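Local coordinates for protein transcriptional regulator (Corynebacterium diphtheriae, PDB 3LMM) that is probably a multidomain transcriptional regulator, with a Schlafen AlbA_2 domain, a region related to the C-terminal part of RecG-type helicases and C-terminal regions of helix-turn-helix type, at residues A183-A188 with T207-L212. Numbering follows the deposited sequence.
Sequences ATLGDA and TDEELL
Leu185 and Leu212 bury the most surface here, followed by Glu209, and one methyl group does most of the touching. Leu185 CD1 lies 3.5 Å from Glu209 CA and 3.6 Å from Glu209 CG, so it rests on the backbone and the aliphatic stem of the glutamate rather than on its carboxylate. The two side chains cross at about a right angle. With chi1 at 171°, Leu185 carries CG opposite its own backbone N, and the branch extends from the 3-10 turn 185-187 to the first turn of helix 208-214. The carboxylate of Glu209 is engaged along its own helix, where OE2 forms a salt bridge with Arg213.

Leu212, one turn further along, supplies the second apolar patch. Its CD1 stands 4.2 Å from Leu185 CD1 and 3.9 Å from Ala188 CB, which places this methyl against Leu185 of the turn and Ala188 just after it. Leu212 is buried, for it also meets Leu193 of helix 190-199 and Leu224 of strand 223-225, whereas Leu185 and Glu209 remain exposed; the packing therefore runs from the surface inward.

Each partner is shaped locally. Thr184 N donates to Asp187 OD1 over 2.8 Å, and Asp187 N bonds back to Thr184 O, closing the turn. On the helix, Glu210 N donates to Thr207 OG1 at 3.3 Å and Thr207 N to Glu210 OE1 at 3.1 Å. This is structural packing at the chain surface: the 3-10 turn after strand 183-184, itself backbone-bonded to strand 223-225 through Ala183 and Leu224, and Ala188 rest on the capping-box start of helix 208-214.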
loop_
_atom_site.group_PDB
_atom_site.type_symbol
_atom_site.label_atom_id
_atom_site.label_comp_id
_atom_site.label_asym_id
_atom_site.label_seq_id
_atom_site.Cartn_x
_atom_site.Cartn_y
_atom_site.Cartn_z
ATOM N N ALA A 183 -10.202 -27.805 -6.357
ATOM C CA ALA A 183 -10.852 -27.093 -7.450
ATOM C C ALA A 183 -9.937 -27.052 -8.651
ATOM O O ALA A 183 -8.737 -26.804 -8.523
ATOM C CB ALA A 183 -11.197 -25.694 -7.016
ATOM N N THR A 184 -10.520 -27.302 -9.816
ATOM C CA THR A 184 -9.792 -27.320 -11.079
ATOM C C THR A 184 -10.310 -26.250 -12.057
ATOM O O THR A 184 -11.283 -25.552 -11.770
ATOM C CB THR A 184 -9.903 -28.722 -11.719
ATOM O OG1 THR A 184 -11.276 -29.131 -11.744
ATOM C CG2 THR A 184 -9.121 -29.727 -10.912
ATOM N N LEU A 185 -9.647 -26.124 -13.204
ATOM C CA LEU A 185 -10.034 -25.146 -14.211
ATOM C C LEU A 185 -11.519 -25.246 -14.558
ATOM O O LEU A 185 -12.174 -24.243 -14.852
ATOM C CB LEU A 185 -9.201 -25.341 -15.480
ATOM C CG LEU A 185 -9.613 -24.542 -16.729
ATOM C CD1 LEU A 185 -8.534 -23.542 -17.097
ATOM C CD2 LEU A 185 -9.855 -25.512 -17.891
ATOM N N GLY A 186 -12.049 -26.464 -14.518
ATOM C CA GLY A 186 -13.447 -26.673 -14.839
ATOM C C GLY A 186 -14.410 -26.064 -13.838
ATOM O O GLY A 186 -15.614 -25.995 -14.096
ATOM N N ASP A 187 -13.890 -25.624 -12.696
ATOM C CA ASP A 187 -14.723 -25.033 -11.656
ATOM C C ASP A 187 -14.796 -23.514 -11.786
ATOM O O ASP A 187 -15.625 -22.873 -11.149
ATOM C CB ASP A 187 -14.180 -25.412 -10.271
ATOM C CG ASP A 187 -14.315 -26.901 -9.964
ATOM O OD1 ASP A 187 -13.303 -27.516 -9.541
ATOM O OD2 ASP A 187 -15.428 -27.456 -10.135
ATOM N N ALA A 188 -13.922 -22.950 -12.612
ATOM C CA ALA A 188 -13.892 -21.511 -12.832
ATOM C C ALA A 188 -15.050 -21.080 -13.726
ATOM O O ALA A 188 -15.180 -21.553 -14.860
ATOM C CB ALA A 188 -12.581 -21.116 -13.468
ATOM N N THR A 207 -5.417 -17.648 -22.967
ATOM C CA THR A 207 -6.541 -18.496 -22.603
ATOM C C THR A 207 -6.878 -18.429 -21.129
ATOM O O THR A 207 -6.167 -17.802 -20.335
ATOM C CB THR A 207 -6.276 -19.978 -22.945
ATOM O OG1 THR A 207 -5.271 -20.521 -22.073
ATOM C CG2 THR A 207 -5.820 -20.110 -24.389
ATOM N N ASP A 208 -7.972 -19.092 -20.772
ATOM C CA ASP A 208 -8.436 -19.138 -19.392
ATOM C C ASP A 208 -7.422 -19.836 -18.514
ATOM O O ASP A 208 -7.168 -19.413 -17.383
ATOM C CB ASP A 208 -9.752 -19.894 -19.304
ATOM C CG ASP A 208 -10.913 -19.100 -19.825
ATOM O OD1 ASP A 208 -12.020 -19.671 -19.893
ATOM O OD2 ASP A 208 -10.723 -17.910 -20.161
ATOM N N GLU A 209 -6.854 -20.916 -19.042
ATOM C CA GLU A 209 -5.876 -21.688 -18.301
ATOM C C GLU A 209 -4.650 -20.839 -18.027
ATOM O O GLU A 209 -4.284 -20.629 -16.869
ATOM C CB GLU A 209 -5.466 -22.946 -19.073
ATOM C CG GLU A 209 -5.096 -24.121 -18.163
ATOM C CD GLU A 209 -4.232 -25.172 -18.849
ATOM O OE1 GLU A 209 -4.504 -25.513 -20.019
ATOM O OE2 GLU A 209 -3.284 -25.667 -18.203
ATOM N N GLU A 210 -4.018 -20.330 -19.080
ATOM C CA GLU A 210 -2.820 -19.529 -18.874
ATOM C C GLU A 210 -3.080 -18.217 -18.153
ATOM O O GLU A 210 -2.143 -17.549 -17.725
ATOM C CB GLU A 210 -2.066 -19.306 -20.198
ATOM C CG GLU A 210 -2.882 -18.849 -21.390
ATOM C CD GLU A 210 -2.116 -19.024 -22.707
ATOM O OE1 GLU A 210 -2.538 -18.472 -23.746
ATOM O OE2 GLU A 210 -1.087 -19.734 -22.706
ATOM N N LEU A 211 -4.349 -17.861 -17.990
ATOM C CA LEU A 211 -4.689 -16.636 -17.278
ATOM C C LEU A 211 -4.606 -16.962 -15.794
ATOM O O LEU A 211 -3.783 -16.412 -15.061
ATOM C CB LEU A 211 -6.112 -16.192 -17.612
ATOM C CG LEU A 211 -6.564 -14.770 -17.246
ATOM C CD1 LEU A 211 -8.043 -14.671 -17.520
ATOM C CD2 LEU A 211 -6.277 -14.446 -15.802
ATOM N N LEU A 212 -5.478 -17.871 -15.369
ATOM C CA LEU A 212 -5.526 -18.299 -13.985
ATOM C C LEU A 212 -4.127 -18.682 -13.504
ATOM O O LEU A 212 -3.770 -18.412 -12.362
ATOM C CB LEU A 212 -6.500 -19.479 -13.828
ATOM C CG LEU A 212 -8.001 -19.232 -14.090
ATOM C CD1 LEU A 212 -8.744 -20.561 -14.132
ATOM C CD2 LEU A 212 -8.598 -18.320 -13.013
#